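Local coordinates for putative flagellar hook-associated protein (Vibrio parahaemolyticus, PDB 3PWX), which is probably a structural protein of the bacterial flagellum, related to flagellin, at residues 14-19 against 219-224; 146-151 against 180-185; 31-36 against 134-139. One frame throughout, in Å; residues are numbered along the deposited sequence.

Contact 1. Residues 14-19 against 219-224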
# COMPACT_ATOMS: atom_id res chain seq x y z
N LEU A 14 2.55 29.40 -8.21
CA LEU A 14 3.03 28.30 -9.00
C LEU A 14 3.22 27.05 -8.18
O LEU A 14 2.92 25.95 -8.64
CB LEU A 14 4.32 28.66 -9.72
CG LEU A 14 4.23 29.67 -10.86
CD1 LEU A 14 5.57 30.36 -11.02
CD2 LEU A 14 3.82 29.05 -12.15
N ASN A 15 3.70 27.20 -6.96
CA ASN A 15 3.75 26.02 -6.10
C ASN A 15 2.42 25.53 -5.55
O ASN A 15 2.27 24.35 -5.29
CB ASN A 15 4.84 26.10 -5.05
CG ASN A 15 6.19 25.78 -5.65
OD1 ASN A 15 6.41 24.65 -6.14
ND2 ASN A 15 7.07 26.76 -5.69
N LEU A 16 1.45 26.41 -5.41
CA LEU A 16 0.10 25.93 -5.15
C LEU A 16 -0.48 25.20 -6.39
O LEU A 16 -1.17 24.20 -6.23
CB LEU A 16 -0.81 27.04 -4.64
CG LEU A 16 -0.40 27.77 -3.35
CD1 LEU A 16 -1.16 29.08 -3.25
CD2 LEU A 16 -0.60 26.94 -2.08
N GLU A 17 -0.18 25.65 -7.61
CA GLU A 17 -0.66 24.97 -8.79
C GLU A 17 -0.13 23.54 -8.86
O GLU A 17 -0.91 22.58 -9.14
CB GLU A 17 -0.32 25.71 -10.07
CG GLU A 17 -1.43 26.59 -10.64
CD GLU A 17 -0.92 27.58 -11.74
OE1 GLU A 17 0.19 27.40 -12.35
OE2 GLU A 17 -1.63 28.60 -11.99
N ARG A 18 1.18 23.40 -8.66
CA ARG A 18 1.88 22.11 -8.66
C ARG A 18 1.39 21.18 -7.55
O ARG A 18 1.34 19.97 -7.76
CB ARG A 18 3.37 22.31 -8.54
CG ARG A 18 4.14 21.06 -8.20
CD ARG A 18 5.63 21.38 -8.09
NE ARG A 18 6.51 20.23 -8.32
CZ ARG A 18 7.78 20.32 -8.71
NH1 ARG A 18 8.35 21.49 -8.96
NH2 ARG A 18 8.49 19.22 -8.89
N GLU A 19 1.05 21.73 -6.38
CA GLU A 19 0.49 20.93 -5.29
C GLU A 19 -0.94 20.54 -5.62
O GLU A 19 -1.37 19.41 -5.37
CB GLU A 19 0.58 21.64 -3.94
CG GLU A 19 0.10 20.78 -2.74
CD GLU A 19 0.16 21.51 -1.37
OE1 GLU A 19 0.82 22.61 -1.25
OE2 GLU A 19 -0.43 20.97 -0.39
N ASP A 219 -7.20 25.66 -2.86
CA ASP A 219 -8.01 26.64 -3.60
C ASP A 219 -8.22 27.98 -2.86
O ASP A 219 -8.12 29.04 -3.50
CB ASP A 219 -9.39 26.11 -3.97
CG ASP A 219 -9.37 24.99 -4.99
OD1 ASP A 219 -8.51 24.96 -5.89
OD2 ASP A 219 -10.28 24.13 -4.88
N LYS A 220 -8.51 27.94 -1.56
CA LYS A 220 -8.72 29.15 -0.76
C LYS A 220 -7.49 30.05 -0.72
O LYS A 220 -7.55 31.21 -1.13
CB LYS A 220 -9.13 28.80 0.66
CG LYS A 220 -9.38 30.03 1.49
CD LYS A 220 -8.69 29.92 2.83
CE LYS A 220 -8.50 31.31 3.42
NZ LYS A 220 -8.93 31.37 4.85
N VAL A 221 -6.38 29.53 -0.20
CA VAL A 221 -5.11 30.23 -0.16
C VAL A 221 -4.73 30.71 -1.55
O VAL A 221 -4.17 31.81 -1.70
CB VAL A 221 -3.97 29.37 0.48
CG1 VAL A 221 -2.64 30.11 0.48
CG2 VAL A 221 -4.33 28.93 1.92
N SER A 222 -5.05 29.92 -2.58
CA SER A 222 -4.76 30.31 -3.97
C SER A 222 -5.71 31.40 -4.49
O SER A 222 -5.31 32.25 -5.29
CB SER A 222 -4.76 29.10 -4.91
OG SER A 222 -5.31 29.46 -6.16
N GLY A 223 -6.95 31.38 -4.02
CA GLY A 223 -7.93 32.39 -4.39
C GLY A 223 -7.57 33.76 -3.87
O GLY A 223 -7.50 34.72 -4.64
N ASP A 224 -7.34 33.85 -2.55
CA ASP A 224 -7.07 35.11 -1.84
C ASP A 224 -5.82 35.81 -2.37
O ASP A 224 -5.59 36.98 -2.07
CB ASP A 224 -6.92 34.86 -0.33
CG ASP A 224 -8.17 34.26 0.32
OD1 ASP A 224 -9.28 34.34 -0.26
OD2 ASP A 224 -8.04 33.69 1.42
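Leu16 and Ser222 mark the closest approach of two helical segments that run in opposite directions, their CA atoms 6.6 Å apart. Residues 14-19 belong to the long helix 7-61, and residues 219-223 lie on helix 172-223. Each segment keeps its own i to i+4 bonding, as in Glu19 N to Asn15 O at 3.1 Å, and what passes between them is entirely apolar. Leu16 carries the whole of its side. Its CG lies beside the backbone N and anti to the carbonyl carbon (chi1 -58°), and one branch of the fork, CD1, does the touching. That methyl meets the CA of Ser222 at 3.9 Å and its CB at 4.0 Å, resting on the root of the serine rather than on its hydroxyl. This is one rung of the antiparallel pairing between terminal helices that flagellins also use, and it falls where a coiled coil is predicted to begin. Val221 adds a second touch: its CG1 comes to 4.1 Å from Leu16 CD1. The leucine further packs on Val218, one turn back along helix 172-223, while Asp219 OD1 is hydrogen-bonded to Asn20 ND2, linking the same two helices.

Contact 2. Residues 146-151 against 180-185; sequences LDIGGG and LNAIDD
The loop that joins helix 142-145 to helix 154-166 docks on the side of the long helix 172-223 with Ile148, which rests on Ala182 and Asp185. These two residues sit three apart on the helix and so on neighbouring turns, and each branch of the isoleucine takes one of them. The longer branch ends in CD1, which reaches the CB of Ala182 at 3.8 Å. Its CG1 is placed between the backbone N and the carbonyl carbon (chi1 43°), while CG2 lies beside the backbone N, anti to the carbonyl carbon, and meets Asp185 CB at a tight 3.3 Å. The isoleucine and aspartate side chains cross at about a right angle. An Asx turn encloses Ile148: Asp147 OD1 accepts from Gly149 N at 3.0 Å, met from above the carboxylate plane by 54°. Ile148 also touches Thr186 and Asn189 of the same helix, and Asn189 ND2 gives a weak hydrogen bond to Asp147 O. The isoleucine meets the aspartate at its methylene, not its carboxylate, and the two segments are joined by carbon contacts without hydrogen bonds or salt bridges, the Asx turn helping to shape the backbone that presents Ile148.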
# COMPACT_ATOMS: atom_id res chain seq x y z
N LEU A 146 -8.18 -19.87 -4.77
CA LEU A 146 -8.43 -21.27 -5.07
C LEU A 146 -7.68 -22.22 -4.13
O LEU A 146 -8.00 -23.42 -4.04
CB LEU A 146 -8.09 -21.56 -6.53
CG LEU A 146 -9.14 -21.03 -7.52
CD1 LEU A 146 -8.88 -21.46 -8.99
CD2 LEU A 146 -10.58 -21.49 -7.16
N ASP A 147 -6.71 -21.70 -3.39
CA ASP A 147 -5.97 -22.54 -2.46
C ASP A 147 -6.83 -22.89 -1.24
O ASP A 147 -7.11 -22.06 -0.37
CB ASP A 147 -4.64 -21.85 -2.06
CG ASP A 147 -4.00 -22.45 -0.80
OD1 ASP A 147 -4.72 -22.87 0.13
OD2 ASP A 147 -2.76 -22.45 -0.70
N ILE A 148 -7.24 -24.15 -1.20
CA ILE A 148 -7.94 -24.70 -0.04
C ILE A 148 -7.06 -25.73 0.66
O ILE A 148 -7.54 -26.56 1.42
CB ILE A 148 -9.33 -25.28 -0.41
CG1 ILE A 148 -9.26 -26.07 -1.72
CG2 ILE A 148 -10.30 -24.16 -0.61
CD1 ILE A 148 -10.43 -27.02 -1.97
N GLY A 149 -5.75 -25.63 0.41
CA GLY A 149 -4.79 -26.62 0.89
C GLY A 149 -4.63 -27.67 -0.20
O GLY A 149 -5.21 -27.52 -1.28
N GLY A 150 -3.85 -28.72 0.08
CA GLY A 150 -3.66 -29.82 -0.85
C GLY A 150 -2.92 -29.34 -2.09
O GLY A 150 -2.08 -30.05 -2.64
N GLY A 151 -3.21 -28.09 -2.46
CA GLY A 151 -3.00 -27.54 -3.80
C GLY A 151 -4.23 -27.82 -4.65
O GLY A 151 -4.34 -27.27 -5.76
N LEU A 180 -18.67 -30.99 -1.08
CA LEU A 180 -19.29 -29.90 -0.30
C LEU A 180 -18.27 -29.15 0.53
O LEU A 180 -18.28 -27.92 0.56
CB LEU A 180 -20.44 -30.39 0.54
CG LEU A 180 -21.64 -30.94 -0.25
CD1 LEU A 180 -22.57 -31.75 0.69
CD2 LEU A 180 -22.43 -29.86 -1.01
N ASN A 181 -17.34 -29.88 1.14
CA ASN A 181 -16.22 -29.28 1.87
C ASN A 181 -15.30 -28.38 1.00
O ASN A 181 -14.83 -27.33 1.47
CB ASN A 181 -15.41 -30.33 2.63
CG ASN A 181 -16.25 -31.08 3.67
OD1 ASN A 181 -17.25 -30.57 4.16
ND2 ASN A 181 -15.83 -32.28 4.01
N ALA A 182 -15.07 -28.77 -0.25
CA ALA A 182 -14.25 -27.98 -1.14
C ALA A 182 -15.01 -26.75 -1.59
O ALA A 182 -14.41 -25.61 -1.67
CB ALA A 182 -13.78 -28.78 -2.31
N ILE A 183 -16.30 -26.93 -1.84
CA ILE A 183 -17.16 -25.78 -2.14
C ILE A 183 -17.27 -24.84 -0.96
O ILE A 183 -16.96 -23.68 -1.12
CB ILE A 183 -18.57 -26.17 -2.61
CG1 ILE A 183 -18.50 -26.96 -3.92
CG2 ILE A 183 -19.39 -24.87 -2.76
CD1 ILE A 183 -19.78 -27.60 -4.39
N ASP A 184 -17.66 -25.33 0.22
CA ASP A 184 -17.64 -24.45 1.42
C ASP A 184 -16.34 -23.68 1.61
O ASP A 184 -16.39 -22.50 1.95
CB ASP A 184 -18.04 -25.17 2.72
CG ASP A 184 -19.46 -25.65 2.67
OD1 ASP A 184 -20.18 -25.23 1.73
OD2 ASP A 184 -19.87 -26.46 3.54
N ASP A 185 -15.18 -24.31 1.36
CA ASP A 185 -13.89 -23.64 1.60
C ASP A 185 -13.63 -22.55 0.57
O ASP A 185 -13.20 -21.41 0.90
CB ASP A 185 -12.72 -24.62 1.59
CG ASP A 185 -12.76 -25.55 2.78
OD1 ASP A 185 -13.42 -25.16 3.79
OD2 ASP A 185 -12.15 -26.66 2.70

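Contact 3. Residues 31-36 against 134-139; sequences ANLKTT and VTMDSN
Leu33 reaches from helix 7-61 to the strand 134-137 and the turn after it, its CA 6.7 Å from that of Ser138. The CB points at the strand, and CG continues outward anti to the backbone N (chi1 175°), which carries the fork toward Met136 and Ser138. Of its two methyls, Leu33 CD2 lies 3.4 Å from CG of the selenomethionine Met136 and 3.9 Å from Met136 CB; the two side chains cross at about a right angle. The other methyl, CD1, is directed at Ser138, although its spacing there is too short to be trusted. Leu33 also packs on Val128 of the partner strand 127-131. The Met136 chain, bent at its second and third torsions, leads away from the leucine, and the residue packs on Val134 of the second subunit, where the sheet continues across the interface. One helical turn on, Thr36 adds a loose touch, CG2 to Ser138 O at 4.3 Å. Its hydroxyl is occupied within the helix: Thr36 OG1 bonds to Asn32 O at 3.0 Å, from the face of the carbonyl plane opposite to that used by Thr36 N. What joins Leu33 to the strand is carbon contact, depending on shape rather than on directional bonds.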
# COMPACT_ATOMS: atom_id res chain seq x y z
N ALA A 31 -9.87 7.06 -7.87
CA ALA A 31 -11.01 6.74 -8.71
C ALA A 31 -10.63 5.57 -9.65
O ALA A 31 -11.42 4.67 -9.87
CB ALA A 31 -11.47 7.96 -9.51
N ASN A 32 -9.42 5.57 -10.23
CA ASN A 32 -9.18 4.44 -11.14
C ASN A 32 -9.04 3.14 -10.42
O ASN A 32 -9.43 2.09 -10.94
CB ASN A 32 -8.07 4.71 -12.13
CG ASN A 32 -8.47 5.77 -13.13
OD1 ASN A 32 -9.63 5.85 -13.50
ND2 ASN A 32 -7.52 6.60 -13.57
N LEU A 33 -8.56 3.20 -9.19
CA LEU A 33 -8.35 1.96 -8.46
C LEU A 33 -9.75 1.39 -8.04
O LEU A 33 -10.01 0.19 -8.15
CB LEU A 33 -7.36 2.13 -7.30
CG LEU A 33 -7.13 0.95 -6.37
CD1 LEU A 33 -6.84 -0.36 -7.14
CD2 LEU A 33 -6.01 1.26 -5.39
N LYS A 34 -10.65 2.29 -7.65
CA LYS A 34 -12.00 1.91 -7.27
C LYS A 34 -12.72 1.21 -8.41
O LYS A 34 -13.56 0.29 -8.20
CB LYS A 34 -12.80 3.12 -6.85
CG LYS A 34 -12.30 3.79 -5.57
CD LYS A 34 -13.35 4.67 -4.97
CE LYS A 34 -14.55 3.76 -4.58
NZ LYS A 34 -15.07 4.12 -3.21
N THR A 35 -12.41 1.66 -9.62
CA THR A 35 -13.03 1.11 -10.80
C THR A 35 -12.58 -0.29 -11.07
O THR A 35 -13.34 -1.11 -11.48
CB THR A 35 -12.69 1.93 -12.03
OG1 THR A 35 -13.40 3.16 -11.93
CG2 THR A 35 -13.13 1.15 -13.31
N THR A 36 -11.32 -0.53 -10.82
CA THR A 36 -10.67 -1.80 -11.08
C THR A 36 -11.09 -2.73 -9.98
O THR A 36 -11.28 -3.92 -10.22
CB THR A 36 -9.19 -1.53 -10.94
OG1 THR A 36 -8.82 -0.66 -12.02
CG2 THR A 36 -8.37 -2.79 -11.00
N VAL A 134 2.23 6.46 -0.06
CA VAL A 134 1.26 5.52 0.38
C VAL A 134 0.78 4.66 -0.80
O VAL A 134 0.25 5.20 -1.77
CB VAL A 134 0.01 6.24 1.01
CG1 VAL A 134 -1.04 5.19 1.51
CG2 VAL A 134 0.45 7.28 2.09
N THR A 135 0.90 3.34 -0.70
CA THR A 135 0.39 2.50 -1.76
C THR A 135 -0.73 1.61 -1.29
O THR A 135 -0.80 1.21 -0.12
CB THR A 135 1.47 1.59 -2.34
OG1 THR A 135 1.75 0.59 -1.37
CG2 THR A 135 2.73 2.37 -2.71
N MSE A 136 -1.63 1.32 -2.21
CA MSE A 136 -2.75 0.42 -1.85
C MSE A 136 -2.67 -0.78 -2.79
O MSE A 136 -2.38 -0.59 -3.99
CB MSE A 136 -4.06 1.15 -2.01
CG MSE A 136 -5.23 0.23 -2.24
SE MSE A 136 -5.89 -0.42 -0.48
CE MSE A 136 -5.87 1.44 0.27
N ASP A 137 -2.84 -2.00 -2.26
CA ASP A 137 -2.79 -3.20 -3.11
C ASP A 137 -4.03 -3.23 -3.96
O ASP A 137 -5.11 -2.95 -3.48
CB ASP A 137 -2.64 -4.48 -2.28
CG ASP A 137 -1.32 -4.50 -1.44
OD1 ASP A 137 -0.32 -3.76 -1.75
OD2 ASP A 137 -1.29 -5.29 -0.45
N SER A 138 -3.91 -3.59 -5.22
CA SER A 138 -4.98 -3.39 -6.20
C SER A 138 -5.41 -4.66 -6.87
O SER A 138 -6.41 -4.66 -7.64
CB SER A 138 -4.50 -2.37 -7.25
OG SER A 138 -3.40 -2.88 -7.99
N ASN A 139 -4.75 -5.78 -6.59
CA ASN A 139 -5.26 -7.03 -7.17
C ASN A 139 -5.71 -8.14 -6.21
O ASN A 139 -5.36 -8.11 -5.03
CB ASN A 139 -4.27 -7.58 -8.17
CG ASN A 139 -2.96 -8.05 -7.54
OD1 ASN A 139 -2.38 -7.41 -6.64
ND2 ASN A 139 -2.48 -9.19 -8.05

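The three contacts are strung along an elongated helical rod. Contacts 1 and 2 lie on opposite sides of the chain's centre, 55 Å apart between centres, and contact 3 falls between them, about 27 Å from contact 1 and 28 Å from contact 2, centre to centre. None touches another. Helix 7-61 serves contacts 1 and 3, and helix 172-223 serves contacts 1 and 2. Along the sequence contact 1 encloses both others, with contact 3 completed before contact 2 begins. The two terminal helices thus form a frame closed near the chain ends, against which the intervening hairpin and loop are laid; the strand of contact 3 also pairs with a strand of the second subunit, so the sheet continues across the interface.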